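Local structure of Lon211 (Mycobacterium tuberculosis, 6VBK) at residues Ala77-Gln87 with Ala98-Ile108; Leu12-Glu20 with Glu39-Ala47. The protein probably recognises and binds protein substrates, serving as the N-terminal domain of an ATP-dependent Lon protease. All coordinates share one frame; numbering follows the deposited sequence.

Contact 1: residues Ala77-Gln87 with Ala98-Ile108; sequences ADVGTLGVIEQ and AVVRGVSRVRI
Thr81 CG2 lies 3.6 Å from Gly102 CA, and Val100 CG2 sits 3.7 Å from Gly83 CA, so that methyls close over both glycines, which form a non-hydrogen-bonded pair. Thr81 itself is pinned by its OG1, hydrogen-bonded to Val24 O. Next along, Leu82 receives Val103 N on its O at 2.7 Å and gives its N to Ser104 O. On the face carrying Leu82, Val84 CG2 meets Val103 CG2 at 3.6 Å, the two valines crossing at a slant. This is the antiparallel beta hairpin of strands 79-88 and 96-112, part of the curled sheet of the Lon N domain, and it carries a classic bulge: Glu86 and Gln87 both face Val99, whose O takes a bond from Glu86 N and a weak one from Gln87 N. At the bulge the packing gives way to polar, watered groups. With chi3 at 61° the Arg101 chain bends and brings NE onto Glu86 OE2 in a salt bridge close to the guanidinium plane, although the carboxylate is turned 51° from it. Water 3 also joins OE2 to Arg101 NH2. The other end is looser: poorly ordered Asp78 OD2 makes a long salt bridge of 3.7 Å to Arg107 NH1, with water 1 linking OD2 and NH2.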
# COMPACT_ATOMS: atom_id res chain seq x y z
N ALA B 77 7.67 6.29 -18.07
CA ALA B 77 6.40 6.91 -17.73
C ALA B 77 6.09 6.72 -16.25
O ALA B 77 6.56 5.78 -15.60
CB ALA B 77 5.27 6.34 -18.58
N ASP B 78 5.28 7.63 -15.71
CA ASP B 78 4.90 7.56 -14.30
C ASP B 78 3.92 6.42 -14.02
O ASP B 78 3.71 6.08 -12.85
CB ASP B 78 4.29 8.89 -13.85
CG ASP B 78 3.16 9.35 -14.76
OD1 ASP B 78 3.46 9.86 -15.86
OD2 ASP B 78 1.98 9.19 -14.37
N VAL B 79 3.33 5.82 -15.06
CA VAL B 79 2.40 4.71 -14.91
C VAL B 79 2.81 3.62 -15.89
O VAL B 79 3.06 3.89 -17.07
CB VAL B 79 0.94 5.15 -15.15
CG1 VAL B 79 0.04 3.94 -15.32
CG2 VAL B 79 0.45 6.02 -14.01
N GLY B 80 2.88 2.38 -15.39
CA GLY B 80 3.09 1.22 -16.22
C GLY B 80 1.84 0.35 -16.25
O GLY B 80 0.87 0.59 -15.54
N THR B 81 1.89 -0.67 -17.10
CA THR B 81 0.81 -1.64 -17.22
C THR B 81 1.26 -2.95 -16.60
O THR B 81 2.26 -3.53 -17.03
CB THR B 81 0.40 -1.84 -18.68
OG1 THR B 81 -0.03 -0.60 -19.24
CG2 THR B 81 -0.73 -2.85 -18.78
N LEU B 82 0.52 -3.42 -15.60
CA LEU B 82 0.75 -4.75 -15.05
C LEU B 82 0.51 -5.79 -16.14
O LEU B 82 -0.59 -5.89 -16.69
CB LEU B 82 -0.17 -5.00 -13.86
CG LEU B 82 -0.17 -6.41 -13.26
CD1 LEU B 82 1.24 -6.82 -12.85
CD2 LEU B 82 -1.12 -6.51 -12.08
N GLY B 83 1.55 -6.55 -16.46
CA GLY B 83 1.49 -7.53 -17.54
C GLY B 83 1.66 -8.94 -17.01
O GLY B 83 2.49 -9.18 -16.13
N VAL B 84 0.87 -9.86 -17.56
CA VAL B 84 0.96 -11.28 -17.23
C VAL B 84 1.53 -12.00 -18.45
O VAL B 84 0.94 -11.96 -19.53
CB VAL B 84 -0.40 -11.86 -16.83
CG1 VAL B 84 -0.33 -13.37 -16.76
CG2 VAL B 84 -0.86 -11.28 -15.50
N ILE B 85 2.68 -12.64 -18.27
CA ILE B 85 3.29 -13.43 -19.33
C ILE B 85 2.43 -14.67 -19.55
O ILE B 85 2.49 -15.63 -18.77
CB ILE B 85 4.74 -13.81 -19.00
CG1 ILE B 85 5.58 -12.55 -18.76
CG2 ILE B 85 5.35 -14.65 -20.12
CD1 ILE B 85 5.71 -11.66 -19.98
N GLU B 86 1.60 -14.65 -20.60
CA GLU B 86 0.65 -15.73 -20.82
C GLU B 86 1.31 -16.94 -21.47
O GLU B 86 1.01 -18.08 -21.12
CB GLU B 86 -0.52 -15.24 -21.67
CG GLU B 86 -1.31 -14.09 -21.05
CD GLU B 86 -2.28 -14.56 -19.98
OE1 GLU B 86 -2.37 -15.78 -19.73
OE2 GLU B 86 -2.97 -13.70 -19.39
N GLN B 87 2.20 -16.70 -22.44
CA GLN B 87 2.83 -17.78 -23.18
C GLN B 87 4.29 -17.43 -23.45
O GLN B 87 4.66 -16.25 -23.52
CB GLN B 87 2.11 -18.05 -24.51
CG GLN B 87 0.72 -18.63 -24.35
CD GLN B 87 0.05 -18.87 -25.69
OE1 GLN B 87 0.43 -18.29 -26.70
NE2 GLN B 87 -0.96 -19.74 -25.69
N ALA B 98 7.44 -13.95 -26.38
CA ALA B 98 6.55 -14.11 -25.24
C ALA B 98 5.26 -13.37 -25.55
O ALA B 98 5.25 -12.40 -26.31
CB ALA B 98 7.18 -13.59 -23.95
N VAL B 99 4.16 -13.85 -24.96
CA VAL B 99 2.85 -13.22 -25.11
C VAL B 99 2.46 -12.64 -23.76
O VAL B 99 2.40 -13.37 -22.76
CB VAL B 99 1.80 -14.21 -25.62
CG1 VAL B 99 0.43 -13.56 -25.65
CG2 VAL B 99 2.18 -14.72 -27.01
N VAL B 100 2.20 -11.34 -23.73
CA VAL B 100 1.88 -10.64 -22.50
C VAL B 100 0.48 -10.04 -22.62
O VAL B 100 0.07 -9.60 -23.70
CB VAL B 100 2.92 -9.55 -22.16
CG1 VAL B 100 2.88 -8.41 -23.18
CG2 VAL B 100 2.72 -9.02 -20.75
N ARG B 101 -0.25 -10.05 -21.51
CA ARG B 101 -1.59 -9.47 -21.43
C ARG B 101 -1.57 -8.33 -20.42
O ARG B 101 -1.19 -8.52 -19.26
CB ARG B 101 -2.61 -10.53 -21.01
CG ARG B 101 -4.01 -9.98 -20.73
CD ARG B 101 -4.94 -11.09 -20.27
NE ARG B 101 -4.47 -11.72 -19.04
CZ ARG B 101 -4.90 -11.40 -17.82
NH1 ARG B 101 -5.83 -10.46 -17.68
NH2 ARG B 101 -4.42 -12.02 -16.76
N GLY B 102 -1.98 -7.14 -20.87
CA GLY B 102 -2.10 -6.01 -19.97
C GLY B 102 -3.31 -6.14 -19.05
O GLY B 102 -4.43 -6.36 -19.51
N VAL B 103 -3.08 -5.98 -17.75
CA VAL B 103 -4.09 -6.22 -16.72
C VAL B 103 -4.65 -4.90 -16.17
O VAL B 103 -5.85 -4.64 -16.27
CB VAL B 103 -3.54 -7.11 -15.59
CG1 VAL B 103 -4.59 -7.33 -14.49
CG2 VAL B 103 -3.04 -8.43 -16.13
N SER B 104 -3.79 -4.07 -15.58
CA SER B 104 -4.26 -2.87 -14.91
C SER B 104 -3.16 -1.81 -14.88
O SER B 104 -1.99 -2.09 -15.15
CB SER B 104 -4.73 -3.19 -13.48
OG SER B 104 -3.71 -3.82 -12.73
N ARG B 105 -3.55 -0.58 -14.54
CA ARG B 105 -2.59 0.51 -14.44
C ARG B 105 -1.91 0.49 -13.08
O ARG B 105 -2.55 0.23 -12.05
CB ARG B 105 -3.28 1.85 -14.67
CG ARG B 105 -3.71 2.07 -16.11
CD ARG B 105 -4.46 3.38 -16.28
NE ARG B 105 -4.53 3.76 -17.68
CZ ARG B 105 -5.43 3.29 -18.54
NH1 ARG B 105 -6.34 2.41 -18.14
NH2 ARG B 105 -5.42 3.70 -19.80
N VAL B 106 -0.61 0.76 -13.08
CA VAL B 106 0.20 0.76 -11.87
C VAL B 106 0.95 2.08 -11.80
O VAL B 106 1.70 2.41 -12.72
CB VAL B 106 1.17 -0.43 -11.83
CG1 VAL B 106 1.97 -0.42 -10.54
CG2 VAL B 106 0.42 -1.75 -11.98
N ARG B 107 0.76 2.82 -10.71
CA ARG B 107 1.46 4.08 -10.50
C ARG B 107 2.88 3.79 -10.01
O ARG B 107 3.06 3.25 -8.92
CB ARG B 107 0.72 4.96 -9.51
CG ARG B 107 1.46 6.24 -9.14
CD ARG B 107 0.49 7.35 -8.75
NE ARG B 107 -0.36 7.74 -9.88
CZ ARG B 107 -0.00 8.62 -10.81
NH1 ARG B 107 1.18 9.21 -10.75
NH2 ARG B 107 -0.84 8.91 -11.80
N ILE B 108 3.87 4.15 -10.82
CA ILE B 108 5.26 3.82 -10.51
C ILE B 108 5.75 4.72 -9.39
O ILE B 108 5.69 5.95 -9.49
CB ILE B 108 6.14 3.95 -11.76
CG1 ILE B 108 5.74 2.91 -12.80
CG2 ILE B 108 7.61 3.81 -11.39
CD1 ILE B 108 6.58 2.94 -14.05
O HOH W 1 -0.45 10.24 -13.79
O HOH W 2 3.85 7.71 -10.79
O HOH W 3 -3.69 -14.69 -17.04

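Contact 2: residues Leu12-Glu20 with Glu39-Ala47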
# COMPACT_ATOMS: atom_id res chain seq x y z
N LEU B 12 2.79 -2.88 -4.97
CA LEU B 12 3.38 -4.02 -5.65
C LEU B 12 4.84 -3.77 -5.97
O LEU B 12 5.29 -2.62 -6.09
CB LEU B 12 2.63 -4.34 -6.95
CG LEU B 12 1.32 -5.11 -6.87
CD1 LEU B 12 0.71 -5.23 -8.25
CD2 LEU B 12 1.55 -6.49 -6.28
N THR B 13 5.59 -4.86 -6.10
CA THR B 13 6.98 -4.82 -6.53
C THR B 13 7.11 -5.68 -7.78
O THR B 13 6.86 -6.89 -7.74
CB THR B 13 7.92 -5.32 -5.43
OG1 THR B 13 7.84 -4.43 -4.30
CG2 THR B 13 9.35 -5.36 -5.92
N LEU B 14 7.49 -5.05 -8.89
CA LEU B 14 7.51 -5.71 -10.19
C LEU B 14 8.78 -5.37 -10.94
O LEU B 14 9.34 -4.27 -10.76
CB LEU B 14 6.29 -5.30 -11.04
CG LEU B 14 4.91 -5.59 -10.45
CD1 LEU B 14 3.84 -4.86 -11.23
CD2 LEU B 14 4.64 -7.09 -10.45
N PRO B 15 9.27 -6.27 -11.79
CA PRO B 15 10.40 -5.93 -12.66
C PRO B 15 9.93 -5.09 -13.84
O PRO B 15 8.86 -5.32 -14.41
CB PRO B 15 10.92 -7.30 -13.11
CG PRO B 15 9.70 -8.17 -13.10
CD PRO B 15 8.83 -7.67 -11.97
N VAL B 16 10.75 -4.11 -14.21
CA VAL B 16 10.40 -3.18 -15.28
C VAL B 16 10.77 -3.80 -16.62
O VAL B 16 11.94 -4.11 -16.87
CB VAL B 16 11.09 -1.83 -15.08
CG1 VAL B 16 10.86 -0.94 -16.30
CG2 VAL B 16 10.56 -1.14 -13.83
N LEU B 17 9.76 -3.97 -17.47
CA LEU B 17 10.00 -4.45 -18.86
C LEU B 17 9.83 -3.23 -19.76
O LEU B 17 8.69 -2.86 -20.05
CB LEU B 17 9.01 -5.56 -19.20
CG LEU B 17 9.43 -6.47 -20.36
CD1 LEU B 17 8.68 -7.79 -20.32
CD2 LEU B 17 9.22 -5.77 -21.69
N PRO B 18 10.93 -2.55 -20.15
CA PRO B 18 10.83 -1.34 -20.97
C PRO B 18 10.37 -1.59 -22.41
O PRO B 18 10.80 -2.56 -23.00
CB PRO B 18 12.27 -0.81 -20.97
CG PRO B 18 13.11 -2.05 -20.80
CD PRO B 18 12.31 -2.92 -19.86
N LEU B 19 9.52 -0.70 -22.91
CA LEU B 19 9.00 -0.77 -24.30
C LEU B 19 9.54 0.44 -25.07
O LEU B 19 9.07 1.56 -24.81
CB LEU B 19 7.47 -0.76 -24.26
CG LEU B 19 6.83 -1.81 -23.36
CD1 LEU B 19 5.32 -1.63 -23.31
CD2 LEU B 19 7.18 -3.21 -23.84
N GLU B 20 10.52 0.23 -25.95
CA GLU B 20 11.12 1.34 -26.73
C GLU B 20 10.04 1.97 -27.62
O GLU B 20 9.95 3.21 -27.66
CB GLU B 20 12.23 0.80 -27.63
CG GLU B 20 13.33 0.06 -26.89
CD GLU B 20 14.57 0.88 -26.59
OE1 GLU B 20 14.43 1.99 -26.06
OE2 GLU B 20 15.67 0.39 -26.91
N GLU B 39 17.53 -6.72 -21.96
CA GLU B 39 16.70 -6.06 -20.95
C GLU B 39 15.33 -6.73 -20.84
O GLU B 39 14.84 -6.95 -19.72
CB GLU B 39 16.54 -4.58 -21.30
CG GLU B 39 17.83 -3.78 -21.19
CD GLU B 39 17.65 -2.33 -21.61
OE1 GLU B 39 16.58 -2.00 -22.16
OE2 GLU B 39 18.58 -1.52 -21.38
N VAL B 40 14.71 -7.05 -21.97
CA VAL B 40 13.37 -7.64 -21.93
C VAL B 40 13.42 -9.05 -21.38
O VAL B 40 12.58 -9.44 -20.56
CB VAL B 40 12.73 -7.59 -23.33
CG1 VAL B 40 11.36 -8.26 -23.31
CG2 VAL B 40 12.61 -6.15 -23.81
N ARG B 41 14.40 -9.85 -21.81
CA ARG B 41 14.50 -11.22 -21.33
C ARG B 41 14.88 -11.28 -19.85
O ARG B 41 14.47 -12.20 -19.15
CB ARG B 41 15.51 -12.01 -22.17
CG ARG B 41 15.43 -13.51 -21.97
CD ARG B 41 16.56 -14.23 -22.69
NE ARG B 41 16.51 -14.05 -24.14
CZ ARG B 41 15.92 -14.90 -24.97
NH1 ARG B 41 15.33 -16.00 -24.51
NH2 ARG B 41 15.92 -14.66 -26.28
N ALA B 42 15.66 -10.30 -19.38
CA ALA B 42 16.02 -10.28 -17.96
C ALA B 42 14.81 -9.95 -17.09
O ALA B 42 14.68 -10.46 -15.98
CB ALA B 42 17.15 -9.29 -17.72
N ALA B 43 13.92 -9.08 -17.59
CA ALA B 43 12.71 -8.76 -16.84
C ALA B 43 11.80 -9.98 -16.71
O ALA B 43 11.20 -10.21 -15.65
CB ALA B 43 11.97 -7.60 -17.51
N ILE B 44 11.68 -10.77 -17.78
CA ILE B 44 10.84 -11.96 -17.73
C ILE B 44 11.44 -13.00 -16.80
O ILE B 44 10.72 -13.67 -16.05
CB ILE B 44 10.63 -12.51 -19.15
CG1 ILE B 44 9.91 -11.48 -20.02
CG2 ILE B 44 9.84 -13.82 -19.11
CD1 ILE B 44 9.62 -11.95 -21.43
N GLU B 45 12.77 -13.16 -16.82
CA GLU B 45 13.40 -14.15 -15.96
C GLU B 45 13.38 -13.71 -14.50
O GLU B 45 13.23 -14.55 -13.60
CB GLU B 45 14.83 -14.41 -16.43
CG GLU B 45 14.91 -15.25 -17.69
CD GLU B 45 14.17 -16.56 -17.56
OE1 GLU B 45 14.29 -17.21 -16.49
OE2 GLU B 45 13.46 -16.95 -18.51
N ALA B 46 13.54 -12.41 -14.25
CA ALA B 46 13.36 -11.91 -12.89
C ALA B 46 11.93 -12.10 -12.42
O ALA B 46 11.68 -12.39 -11.24
CB ALA B 46 13.75 -10.43 -12.82
N ALA B 47 10.96 -11.96 -13.33
CA ALA B 47 9.57 -12.20 -12.97
C ALA B 47 9.32 -13.68 -12.70
O ALA B 47 8.56 -14.03 -11.79
CB ALA B 47 8.64 -11.69 -14.07
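Pro15 opens the contact by setting its CG on the helix, 3.6 Å from the carbonyl oxygen of Ala43 and 3.8 Å from Ala47 CB, while its CB touches Ala46 CB. Small residues on this side of helix 38-50 let the proline come in close. At Val16 the backbone does the touching, for its O rests 3.5 Å from Ala43 CB; the side chain is directed away from the helix and packs on Val69 and Val121 of the flanking strands. Leu17 then spreads over the helix. With its CG anti to the backbone N (chi1 -160°), the isobutyl end is carried to Val40, where both methyls touch CG1, CD2 at 3.7 Å, and CD1 reaches on to Ile44 CG1 at 3.9 Å. Ala43 CB lies against Leu17 CB at 4.0 Å. Pro18 meets the start of the helical segment, where its CG approaches Glu39 OE1 at 3.7 Å, the two side chains crossing at about a right angle. Arg71 holds that carboxylate by a salt bridge, and the proline packs beside it. Backbone bonds tie the strand to Leu67 on one neighbour and to Val121 on another, and side-chain packing carries most of the contact with the helix. Strand and helix run nearly antiparallel, 157° between directions, and the segment axes approach to 7.5 Å, close for a helix on a sheet, as the alanines allow; this is alpha/beta layer packing, here within the PUA-clan domain of Lon.

In the fold
Contact 2 comes first along the chain and closes before contact 1 opens, and their centres lie about 10 Å apart. Both belong to one curled sheet: strand 65-70 pairs in parallel with 9-19 and antiparallel with 79-88, while strand 120-125 bridges 96-112 and 9-19, so the pairings close into a barrel-like ring with strand 29-33 branching from 96-112. The contacts meet directly where Leu82 CD1 packs on Leu14 CD1 at 3.6 Å, and where Ile44 CD1 touches Ala98 CB and, less closely, Ile85 CD1. Helix 38-50 is thus joined to the hairpin as well as to strand 9-19, making hairpin, strand and helix one packed unit of the probable substrate-binding domain.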